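Local coordinates for CRISPR-associated endonuclease Cas12b (PDB 5U31), which cleaves invading DNA as an RNA-guided CRISPR endonuclease, recognising a protospacer adjacent motif and cutting with its RuvC domain, at residues A[203-217]-A[423-435]. The protein carries 3 engineered substitutions. Residues are numbered along the deposited sequence; the frame is centred on the assembly and turned at random.
With nucleotides of chain D.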
ATOM      1  N   VAL A 203      21.272  11.008  36.405  1.00 41.69           N
ATOM      2  CA  VAL A 203      20.139  11.795  36.877  1.00 36.44           C
ATOM      3  C   VAL A 203      19.984  11.595  38.379  1.00 34.27           C
ATOM      4  O   VAL A 203      20.005  10.462  38.871  1.00 43.27           O
ATOM      5  CB  VAL A 203      18.857  11.399  36.127  1.00 38.17           C
ATOM      6  CG1 VAL A 203      17.681  12.212  36.622  1.00 36.48           C
ATOM      7  CG2 VAL A 203      19.037  11.581  34.625  1.00 47.64           C
ATOM      8  N   GLU A 204      19.832  12.699  39.113  1.00 34.57           N
ATOM      9  CA  GLU A 204      19.578  12.642  40.553  1.00 33.78           C
ATOM     10  C   GLU A 204      18.098  12.342  40.768  1.00 33.53           C
ATOM     11  O   GLU A 204      17.265  13.230  40.958  1.00 33.93           O
ATOM     12  CB  GLU A 204      19.992  13.940  41.232  1.00 34.68           C
ATOM     13  CG  GLU A 204      21.465  14.256  41.098  1.00 52.33           C
ATOM     14  CD  GLU A 204      21.837  15.576  41.739  1.00 57.22           C
ATOM     15  OE1 GLU A 204      20.940  16.242  42.301  1.00 51.74           O
ATOM     16  OE2 GLU A 204      23.030  15.945  41.680  1.00 61.91           O
ATOM     17  N   TRP A 205      17.769  11.055  40.725  1.00 32.92           N
ATOM     18  CA  TRP A 205      16.386  10.647  40.888  1.00 32.69           C
ATOM     19  C   TRP A 205      15.930  10.879  42.325  1.00 33.26           C
ATOM     20  O   TRP A 205      16.737  10.991  43.253  1.00 33.68           O
ATOM     21  CB  TRP A 205      16.208   9.172  40.520  1.00 31.98           C
ATOM     22  CG  TRP A 205      16.694   8.788  39.146  1.00 32.39           C
ATOM     23  CD1 TRP A 205      17.891   8.216  38.829  1.00 35.12           C
ATOM     24  CD2 TRP A 205      15.981   8.932  37.913  1.00 32.59           C
ATOM     25  NE1 TRP A 205      17.971   7.999  37.475  1.00 30.85           N
ATOM     26  CE2 TRP A 205      16.811   8.432  36.889  1.00 37.20           C
ATOM     27  CE3 TRP A 205      14.725   9.443  37.575  1.00 31.12           C
ATOM     28  CZ2 TRP A 205      16.425   8.428  35.551  1.00 43.15           C
ATOM     29  CZ3 TRP A 205      14.342   9.434  36.248  1.00 37.08           C
ATOM     30  CH2 TRP A 205      15.189   8.930  35.252  1.00 37.03           C
ATOM     31  N   LYS A 206      14.615  10.966  42.498  1.00 36.29           N
ATOM     32  CA  LYS A 206      14.048  10.995  43.837  1.00 37.01           C
ATOM     33  C   LYS A 206      14.522   9.765  44.611  1.00 43.25           C
ATOM     34  O   LYS A 206      14.585   8.665  44.047  1.00 51.40           O
ATOM     35  CB  LYS A 206      12.519  11.032  43.766  1.00 56.51           C
ATOM     36  CG  LYS A 206      11.805  10.885  45.105  1.00 72.79           C
ATOM     37  CD  LYS A 206      10.309  10.642  44.929  1.00 74.79           C
ATOM     38  CE  LYS A 206       9.625  10.406  46.270  1.00 83.71           C
ATOM     39  NZ  LYS A 206       8.188  10.041  46.117  1.00 91.73           N
ATOM     40  N   PRO A 207      14.894   9.915  45.883  1.00 38.34           N
ATOM     41  CA  PRO A 207      15.417   8.769  46.636  1.00 41.50           C
ATOM     42  C   PRO A 207      14.399   7.644  46.730  1.00 38.38           C
ATOM     43  O   PRO A 207      13.189   7.870  46.774  1.00 42.27           O
ATOM     44  CB  PRO A 207      15.719   9.360  48.017  1.00 34.94           C
ATOM     45  CG  PRO A 207      15.905  10.813  47.770  1.00 35.43           C
ATOM     46  CD  PRO A 207      14.949  11.157  46.669  1.00 36.58           C
ATOM     47  N   LEU A 208      14.909   6.419  46.761  1.00 33.33           N
ATOM     48  CA  LEU A 208      14.042   5.253  46.829  1.00 33.03           C
ATOM     49  C   LEU A 208      13.382   5.153  48.203  1.00 34.05           C
ATOM     50  O   LEU A 208      14.023   5.365  49.234  1.00 35.85           O
ATOM     51  CB  LEU A 208      14.843   3.988  46.524  1.00 32.53           C
ATOM     52  CG  LEU A 208      15.408   3.855  45.105  1.00 38.77           C
ATOM     53  CD1 LEU A 208      16.328   2.652  44.987  1.00 31.61           C
ATOM     54  CD2 LEU A 208      14.290   3.754  44.085  1.00 42.31           C
ATOM     55  N   ARG A 209      12.085   4.849  48.209  1.00 36.09           N
ATOM     56  CA  ARG A 209      11.374   4.604  49.454  1.00 34.28           C
ATOM     57  C   ARG A 209      11.919   3.351  50.132  1.00 37.20           C
ATOM     58  O   ARG A 209      12.756   2.626  49.585  1.00 35.52           O
ATOM     59  CB  ARG A 209       9.878   4.418  49.204  1.00 39.36           C
ATOM     60  CG  ARG A 209       9.120   5.625  48.666  1.00 62.51           C
ATOM     61  CD  ARG A 209       7.693   5.204  48.328  1.00 82.95           C
ATOM     62  NE  ARG A 209       6.710   6.268  48.511  1.00 99.55           N
ATOM     63  CZ  ARG A 209       5.399   6.058  48.625  1.00 95.18           C
ATOM     64  NH1 ARG A 209       4.919   4.820  48.584  1.00 80.27           N
ATOM     65  NH2 ARG A 209       4.568   7.079  48.790  1.00 87.99           N
ATOM     66  N   LYS A 210      11.422   3.089  51.338  1.00 34.84           N
ATOM     67  CA  LYS A 210      11.724   1.825  51.991  1.00 34.86           C
ATOM     68  C   LYS A 210      11.007   0.696  51.263  1.00 46.03           C
ATOM     69  O   LYS A 210       9.822   0.811  50.927  1.00 34.37           O
ATOM     70  CB  LYS A 210      11.311   1.851  53.460  1.00 35.73           C
ATOM     71  CG  LYS A 210      11.579   0.534  54.174  1.00 35.82           C
ATOM     72  CD  LYS A 210      11.004   0.516  55.572  1.00 36.73           C
ATOM     73  CE  LYS A 210      11.294  -0.809  56.252  1.00 36.86           C
ATOM     74  NZ  LYS A 210      10.950  -0.778  57.695  1.00 93.36           N
ATOM     75  N   GLY A 211      11.733  -0.391  51.013  1.00 40.47           N
ATOM     76  CA  GLY A 211      11.176  -1.512  50.295  1.00 40.81           C
ATOM     77  C   GLY A 211      11.008  -1.292  48.813  1.00 41.06           C
ATOM     78  O   GLY A 211      10.249  -2.028  48.175  1.00 36.95           O
ATOM     79  N   GLN A 212      11.685  -0.297  48.246  1.00 42.76           N
ATOM     80  CA  GLN A 212      11.634  -0.014  46.821  1.00 34.89           C
ATOM     81  C   GLN A 212      13.018  -0.168  46.209  1.00 35.28           C
ATOM     82  O   GLN A 212      14.014   0.298  46.773  1.00 31.88           O
ATOM     83  CB  GLN A 212      11.120   1.399  46.542  1.00 39.87           C
ATOM     84  CG  GLN A 212      11.156   1.750  45.059  1.00 47.92           C
ATOM     85  CD  GLN A 212      10.914   3.215  44.789  1.00 41.47           C
ATOM     86  OE1 GLN A 212      11.112   4.062  45.659  1.00 37.49           O
ATOM     87  NE2 GLN A 212      10.482   3.523  43.574  1.00 31.44           N
ATOM     88  N   ALA A 213      13.073  -0.815  45.049  1.00 34.65           N
ATOM     89  CA  ALA A 213      14.293  -0.873  44.257  1.00 30.70           C
ATOM     90  C   ALA A 213      14.110  -0.418  42.824  1.00 30.25           C
ATOM     91  O   ALA A 213      15.105  -0.044  42.189  1.00 30.09           O
ATOM     92  CB  ALA A 213      14.873  -2.293  44.251  1.00 30.55           C
ATOM     93  N   VAL A 214      12.886  -0.411  42.301  1.00 30.08           N
ATOM     94  CA  VAL A 214      12.604  -0.127  40.900  1.00 34.65           C
ATOM     95  C   VAL A 214      11.732   1.119  40.811  1.00 29.85           C
ATOM     96  O   VAL A 214      10.775   1.273  41.578  1.00 44.89           O
ATOM     97  CB  VAL A 214      11.913  -1.328  40.220  1.00 29.31           C
ATOM     98  CG1 VAL A 214      11.560  -1.003  38.786  1.00 30.04           C
ATOM     99  CG2 VAL A 214      12.795  -2.555  40.284  1.00 29.19           C
ATOM    100  N   ARG A 215      12.064   2.006  39.880  1.00 29.69           N
ATOM    101  CA  ARG A 215      11.270   3.192  39.599  1.00 35.18           C
ATOM    102  C   ARG A 215      10.378   2.958  38.386  1.00 34.91           C
ATOM    103  O   ARG A 215      10.663   2.113  37.534  1.00 30.40           O
ATOM    104  CB  ARG A 215      12.170   4.404  39.356  1.00 30.04           C
ATOM    105  CG  ARG A 215      12.962   4.828  40.566  1.00 30.53           C
ATOM    106  CD  ARG A 215      13.817   6.031  40.255  1.00 33.14           C
ATOM    107  NE  ARG A 215      14.436   6.581  41.456  1.00 40.26           N
ATOM    108  CZ  ARG A 215      15.573   6.139  41.976  1.00 37.02           C
ATOM    109  NH1 ARG A 215      16.222   5.135  41.404  1.00 40.37           N
ATOM    110  NH2 ARG A 215      16.063   6.700  43.070  1.00 31.98           N
ATOM    111  N   THR A 216       9.286   3.729  38.314  1.00 42.81           N
ATOM    112  CA  THR A 216       8.354   3.585  37.200  1.00 29.41           C
ATOM    113  C   THR A 216       9.052   3.764  35.860  1.00 29.00           C
ATOM    114  O   THR A 216       8.642   3.161  34.861  1.00 39.61           O
ATOM    115  CB  THR A 216       7.201   4.585  37.321  1.00 29.81           C
ATOM    116  OG1 THR A 216       7.704   5.919  37.195  1.00 30.87           O
ATOM    117  CG2 THR A 216       6.508   4.440  38.656  1.00 43.16           C
ATOM    118  N   TRP A 217      10.104   4.582  35.819  1.00 33.14           N
ATOM    119  CA  TRP A 217      10.859   4.749  34.585  1.00 28.82           C
ATOM    120  C   TRP A 217      11.477   3.428  34.148  1.00 28.40           C
ATOM    121  O   TRP A 217      11.487   3.105  32.954  1.00 28.08           O
ATOM    122  CB  TRP A 217      11.932   5.821  34.770  1.00 29.13           C
ATOM    123  CG  TRP A 217      11.438   7.046  35.489  1.00 39.51           C
ATOM    124  CD1 TRP A 217      11.631   7.358  36.802  1.00 41.70           C
ATOM    125  CD2 TRP A 217      10.652   8.109  34.937  1.00 40.32           C
ATOM    126  NE1 TRP A 217      11.021   8.552  37.101  1.00 37.52           N
ATOM    127  CE2 TRP A 217      10.415   9.034  35.972  1.00 39.50           C
ATOM    128  CE3 TRP A 217      10.129   8.369  33.667  1.00 36.85           C
ATOM    129  CZ2 TRP A 217       9.681  10.201  35.776  1.00 46.50           C
ATOM    130  CZ3 TRP A 217       9.399   9.527  33.474  1.00 32.52           C
ATOM    131  CH2 TRP A 217       9.182  10.429  34.522  1.00 43.30           C
ATOM    132  N   LYS A 423       5.366  13.410  37.147  1.00 33.23           N
ATOM    133  CA  LYS A 423       6.789  13.248  37.388  1.00 33.02           C
ATOM    134  C   LYS A 423       7.512  13.563  36.093  1.00 41.32           C
ATOM    135  O   LYS A 423       7.029  13.225  35.012  1.00 34.53           O
ATOM    136  CB  LYS A 423       7.147  11.833  37.862  1.00 32.49           C
ATOM    137  CG  LYS A 423       6.785  11.536  39.300  1.00 32.93           C
ATOM    138  CD  LYS A 423       7.457  10.258  39.773  1.00 45.67           C
ATOM    139  CE  LYS A 423       7.042   9.060  38.929  1.00 37.57           C
ATOM    140  NZ  LYS A 423       7.578   7.793  39.491  1.00 31.45           N
ATOM    141  N   LEU A 424       8.663  14.211  36.205  1.00 32.89           N
ATOM    142  CA  LEU A 424       9.407  14.623  35.025  1.00 32.69           C
ATOM    143  C   LEU A 424      10.858  14.828  35.430  1.00 33.48           C
ATOM    144  O   LEU A 424      11.249  14.568  36.572  1.00 36.99           O
ATOM    145  CB  LEU A 424       8.804  15.890  34.415  1.00 33.21           C
ATOM    146  CG  LEU A 424       8.952  16.094  32.911  1.00 32.91           C
ATOM    147  CD1 LEU A 424       8.199  15.014  32.155  1.00 32.20           C
ATOM    148  CD2 LEU A 424       8.439  17.469  32.537  1.00 47.18           C
ATOM    149  N   LEU A 425      11.659  15.288  34.479  1.00 35.37           N
ATOM    150  CA  LEU A 425      13.052  15.618  34.717  1.00 34.63           C
ATOM    151  C   LEU A 425      13.261  17.104  34.489  1.00 38.22           C
ATOM    152  O   LEU A 425      12.702  17.687  33.555  1.00 40.24           O
ATOM    153  CB  LEU A 425      13.977  14.818  33.808  1.00 32.48           C
ATOM    154  CG  LEU A 425      14.079  13.336  34.144  1.00 31.84           C
ATOM    155  CD1 LEU A 425      15.228  12.727  33.372  1.00 35.67           C
ATOM    156  CD2 LEU A 425      14.272  13.155  35.636  1.00 32.13           C
ATOM    157  N   LYS A 426      14.062  17.710  35.352  1.00 38.84           N
ATOM    158  CA  LYS A 426      14.408  19.115  35.245  1.00 35.27           C
ATOM    159  C   LYS A 426      15.923  19.227  35.264  1.00 35.46           C
ATOM    160  O   LYS A 426      16.589  18.515  36.019  1.00 43.92           O
ATOM    161  CB  LYS A 426      13.782  19.913  36.384  1.00 36.06           C
ATOM    162  CG  LYS A 426      13.749  21.399  36.157  1.00 53.64           C
ATOM    163  CD  LYS A 426      12.361  21.950  36.437  1.00 64.50           C
ATOM    164  CE  LYS A 426      12.158  22.304  37.901  1.00 56.00           C
ATOM    165  NZ  LYS A 426      10.768  22.802  38.122  1.00 52.13           N
ATOM    166  N   VAL A 427      16.470  20.097  34.420  1.00 35.85           N
ATOM    167  CA  VAL A 427      17.915  20.231  34.270  1.00 36.09           C
ATOM    168  C   VAL A 427      18.293  21.681  34.522  1.00 45.53           C
ATOM    169  O   VAL A 427      17.800  22.585  33.835  1.00 64.63           O
ATOM    170  CB  VAL A 427      18.392  19.771  32.884  1.00 35.58           C
ATOM    171  CG1 VAL A 427      19.883  19.998  32.738  1.00 35.97           C
ATOM    172  CG2 VAL A 427      18.061  18.297  32.680  1.00 35.56           C
ATOM    173  N   GLU A 428      19.168  21.902  35.504  1.00 46.73           N
ATOM    174  CA  GLU A 428      19.608  23.238  35.891  1.00 56.33           C
ATOM    175  C   GLU A 428      21.120  23.220  36.045  1.00 65.46           C
ATOM    176  O   GLU A 428      21.643  22.537  36.932  1.00 68.39           O
ATOM    177  CB  GLU A 428      18.951  23.687  37.202  1.00 66.69           C
ATOM    178  CG  GLU A 428      17.493  23.273  37.374  1.00 86.50           C
ATOM    179  CD  GLU A 428      17.122  23.064  38.834  1.00 92.36           C
ATOM    180  OE1 GLU A 428      17.768  23.687  39.706  1.00 93.84           O
ATOM    181  OE2 GLU A 428      16.198  22.267  39.111  1.00 85.19           O
ATOM    182  N   ASN A 429      21.817  23.970  35.193  1.00 73.32           N
ATOM    183  CA  ASN A 429      23.278  24.051  35.230  1.00 75.32           C
ATOM    184  C   ASN A 429      23.916  22.673  35.079  1.00 71.43           C
ATOM    185  O   ASN A 429      24.895  22.346  35.752  1.00 76.04           O
ATOM    186  CB  ASN A 429      23.771  24.734  36.508  1.00 80.61           C
ATOM    187  CG  ASN A 429      23.719  26.245  36.419  1.00 90.71           C
ATOM    188  OD1 ASN A 429      24.539  26.865  35.742  1.00 94.12           O
ATOM    189  ND2 ASN A 429      22.762  26.848  37.118  1.00 91.68           N
ATOM    190  N   GLY A 430      23.341  21.848  34.206  1.00 68.47           N
ATOM    191  CA  GLY A 430      23.951  20.595  33.823  1.00 67.01           C
ATOM    192  C   GLY A 430      23.594  19.381  34.659  1.00 58.11           C
ATOM    193  O   GLY A 430      23.969  18.265  34.275  1.00 52.77           O
ATOM    194  N   VAL A 431      22.894  19.542  35.785  1.00 39.19           N
ATOM    195  CA  VAL A 431      22.506  18.408  36.621  1.00 45.01           C
ATOM    196  C   VAL A 431      21.032  18.096  36.400  1.00 47.46           C
ATOM    197  O   VAL A 431      20.168  18.971  36.539  1.00 43.82           O
ATOM    198  CB  VAL A 431      22.801  18.659  38.112  1.00 36.94           C
ATOM    199  CG1 VAL A 431      24.290  18.704  38.347  1.00 37.40           C
ATOM    200  CG2 VAL A 431      22.150  19.936  38.603  1.00 48.29           C
ATOM    201  N   ALA A 432      20.750  16.845  36.055  1.00 43.78           N
ATOM    202  CA  ALA A 432      19.388  16.375  35.865  1.00 35.52           C
ATOM    203  C   ALA A 432      18.805  15.960  37.208  1.00 34.40           C
ATOM    204  O   ALA A 432      19.414  15.174  37.941  1.00 49.83           O
ATOM    205  CB  ALA A 432      19.358  15.202  34.885  1.00 33.54           C
ATOM    206  N   ARG A 433      17.626  16.484  37.522  1.00 34.62           N
ATOM    207  CA  ARG A 433      16.973  16.256  38.803  1.00 34.79           C
ATOM    208  C   ARG A 433      15.523  15.872  38.544  1.00 44.81           C
ATOM    209  O   ARG A 433      14.843  16.523  37.745  1.00 34.48           O
ATOM    210  CB  ARG A 433      17.087  17.517  39.686  1.00 35.80           C
ATOM    211  CG  ARG A 433      15.976  17.740  40.712  1.00 51.60           C
ATOM    212  CD  ARG A 433      15.837  19.228  41.094  1.00 47.49           C
ATOM    213  NE  ARG A 433      14.566  19.508  41.772  1.00 65.74           N
ATOM    214  CZ  ARG A 433      13.942  20.686  41.751  1.00 76.53           C
ATOM    215  NH1 ARG A 433      12.784  20.845  42.391  1.00 38.78           N
ATOM    216  NH2 ARG A 433      14.464  21.706  41.079  1.00 69.32           N
ATOM    217  N   GLU A 434      15.066  14.798  39.188  1.00 39.51           N
ATOM    218  CA  GLU A 434      13.678  14.370  39.049  1.00 35.16           C
ATOM    219  C   GLU A 434      12.770  15.285  39.863  1.00 34.45           C
ATOM    220  O   GLU A 434      13.078  15.626  41.009  1.00 47.12           O
ATOM    221  CB  GLU A 434      13.519  12.914  39.501  1.00 33.14           C
ATOM    222  CG  GLU A 434      12.106  12.341  39.360  1.00 32.84           C
ATOM    223  CD  GLU A 434      12.018  10.880  39.779  1.00 39.81           C
ATOM    224  OE1 GLU A 434      11.032  10.207  39.410  1.00 40.52           O
ATOM    225  OE2 GLU A 434      12.938  10.402  40.476  1.00 42.02           O
ATOM    226  N   VAL A 435      11.650  15.686  39.267  1.00 34.49           N
ATOM    227  CA  VAL A 435      10.754  16.666  39.859  1.00 37.80           C
ATOM    228  C   VAL A 435       9.323  16.161  39.755  1.00 46.81           C
ATOM    229  O   VAL A 435       9.021  15.209  39.036  1.00 34.33           O
ATOM    230  CB  VAL A 435      10.882  18.045  39.191  1.00 35.84           C
ATOM    231  CG1 VAL A 435      12.256  18.635  39.466  1.00 36.25           C
ATOM    232  CG2 VAL A 435      10.620  17.917  37.694  1.00 35.26           C
TER
ATOM    233  P    DG D   4       6.753   5.050  43.761  1.00 32.43           P
ATOM    234  OP1  DG D   4       7.914   5.745  44.359  1.00 32.70           O
ATOM    235  OP2  DG D   4       6.410   5.230  42.329  1.00 31.94           O
ATOM    236  O5'  DG D   4       6.930   3.484  44.034  1.00 36.35           O
ATOM    237  C5'  DG D   4       7.402   3.037  45.288  1.00 32.48           C
ATOM    238  C4'  DG D   4       7.289   1.529  45.410  1.00 32.24           C
ATOM    239  O4'  DG D   4       5.909   1.146  45.632  1.00 43.63           O
ATOM    240  C3'  DG D   4       7.766   0.737  44.199  1.00 31.49           C
ATOM    241  O3'  DG D   4       8.616  -0.312  44.641  1.00 37.48           O
ATOM    242  C2'  DG D   4       6.467   0.208  43.583  1.00 31.37           C
ATOM    243  C1'  DG D   4       5.573   0.064  44.794  1.00 32.08           C
ATOM    244  N9   DG D   4       4.163   0.188  44.479  1.00 32.26           N
ATOM    245  C8   DG D   4       3.611   0.997  43.527  1.00 32.10           C
ATOM    246  N7   DG D   4       2.313   0.939  43.484  1.00 32.42           N
ATOM    247  C5   DG D   4       1.979   0.037  44.479  1.00 32.83           C
ATOM    248  C6   DG D   4       0.708  -0.424  44.897  1.00 45.53           C
ATOM    249  O6   DG D   4      -0.410  -0.109  44.449  1.00 33.58           O
ATOM    250  N1   DG D   4       0.814  -1.339  45.947  1.00 33.73           N
ATOM    251  C2   DG D   4       2.001  -1.748  46.515  1.00 33.58           C
ATOM    252  N2   DG D   4       1.909  -2.636  47.513  1.00 34.03           N
ATOM    253  N3   DG D   4       3.198  -1.319  46.129  1.00 33.09           N
ATOM    254  C4   DG D   4       3.109  -0.433  45.107  1.00 32.74           C
ATOM    255  P    DG D   5       9.133  -1.446  43.632  1.00 30.75           P
ATOM    256  OP1  DG D   5      10.572  -1.671  43.899  1.00 35.15           O
ATOM    257  OP2  DG D   5       8.670  -1.158  42.258  1.00 30.66           O
ATOM    258  O5'  DG D   5       8.359  -2.743  44.114  1.00 35.03           O
ATOM    259  C5'  DG D   5       8.659  -3.308  45.354  1.00 31.36           C
ATOM    260  C4'  DG D   5       7.734  -4.464  45.625  1.00 31.57           C
ATOM    261  O4'  DG D   5       6.364  -4.031  45.437  1.00 31.76           O
ATOM    262  C3'  DG D   5       7.926  -5.667  44.716  1.00 31.12           C
ATOM    263  O3'  DG D   5       7.766  -6.829  45.485  1.00 31.49           O
ATOM    264  C2'  DG D   5       6.807  -5.506  43.685  1.00 30.89           C
ATOM    265  C1'  DG D   5       5.709  -4.878  44.525  1.00 31.47           C
ATOM    266  N9   DG D   5       4.764  -4.065  43.762  1.00 31.38           N
ATOM    267  C8   DG D   5       5.062  -3.129  42.804  1.00 31.15           C
ATOM    268  N7   DG D   5       4.008  -2.549  42.300  1.00 32.92           N
ATOM    269  C5   DG D   5       2.945  -3.129  42.972  1.00 31.54           C
ATOM    270  C6   DG D   5       1.555  -2.895  42.848  1.00 31.89           C
ATOM    271  O6   DG D   5       0.969  -2.099  42.095  1.00 33.05           O
ATOM    272  N1   DG D   5       0.822  -3.698  43.716  1.00 32.46           N
ATOM    273  C2   DG D   5       1.359  -4.606  44.591  1.00 32.65           C
ATOM    274  N2   DG D   5       0.489  -5.288  45.347  1.00 33.28           N
ATOM    275  N3   DG D   5       2.659  -4.833  44.716  1.00 32.31           N
ATOM    276  C4   DG D   5       3.388  -4.062  43.876  1.00 31.76           C
ATOM    277  P    DT D   3       0.203   6.849  42.398  1.00 34.03           P
ATOM    278  OP1  DT D   3       0.746   7.659  41.300  1.00 39.20           O
ATOM    279  OP2  DT D   3      -0.651   5.691  42.071  1.00 49.06           O
ATOM    280  O5'  DT D   3       1.438   6.309  43.241  1.00 35.24           O
ATOM    281  C5'  DT D   3       2.381   7.214  43.758  1.00 34.12           C
ATOM    282  C4'  DT D   3       3.314   6.504  44.708  1.00 34.08           C
ATOM    283  O4'  DT D   3       2.531   5.810  45.706  1.00 34.58           O
ATOM    284  C3'  DT D   3       4.187   5.446  44.052  1.00 33.23           C
ATOM    285  O3'  DT D   3       5.468   5.454  44.637  1.00 33.20           O
ATOM    286  C2'  DT D   3       3.439   4.155  44.356  1.00 33.21           C
ATOM    287  C1'  DT D   3       2.898   4.454  45.732  1.00 34.10           C
ATOM    288  N1   DT D   3       1.703   3.664  46.101  1.00 34.44           N
ATOM    289  C2   DT D   3       1.833   2.641  47.005  1.00 34.62           C
ATOM    290  O2   DT D   3       2.896   2.327  47.507  1.00 48.04           O
ATOM    291  N3   DT D   3       0.671   1.986  47.298  1.00 35.03           N
ATOM    292  C4   DT D   3      -0.583   2.252  46.792  1.00 35.27           C
ATOM    293  O4   DT D   3      -1.571   1.605  47.116  1.00 35.69           O
ATOM    294  C5   DT D   3      -0.652   3.346  45.852  1.00 35.04           C
ATOM    295  C7   DT D   3      -1.961   3.730  45.232  1.00 35.32           C
ATOM    296  C6   DT D   3       0.481   3.994  45.561  1.00 34.65           C
TER
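Glu-434 reaches from the hairpin strand 431-435 of the WED-II domain into the REC1 loop and divides its carboxylate between two donors. Trp-217 NE1, at the start of helix 216-257, gives its N-H to Glu-434 OE1 over 2.8 Å, in the indole plane but from above the carboxylate plane. The backbone N of Lys-206 meets Glu-434 OE2 at 2.7 Å on the anti side. A long acid suits this place: with CG anti to its own N (chi1 -178°) and the chain extended, it spans from strand to helix. Two grips fix the carboxylate's rotation, nearly perpendicular (87°) to the Trp-205 ring, at that ring's edge.

Packing is tight beside it. Val-203 CG1 lies over the centre of the Trp-205 ring and meets Leu-425 CD2 tip to tip at 3.7 Å, while its CG2 rests on the small Ala-432. Backbone bonds Glu-204 N to Ala-432 O and Glu-434 N to Glu-204 O form a single bridge.

The outer side is looser: Glu-204 and Arg-433 are exposed, and Arg-433 turns away to a salt bridge with Glu-428. Toward the DNA, Lys-423 NZ donates to Thr-216 OG1 (3.0 Å), an oxygen also bonded to His-403; the backbone N-H groups of Ala-213 and Val-214 both bond OP1 of DG5 of chain D. The chemistry thus joins REC1 to WED-II beside the DNA: Arg-215 NH2 bonds Lys-206 O (2.6 Å), and its charge, near Glu-434 but beyond a salt bridge, probably steadies the anion.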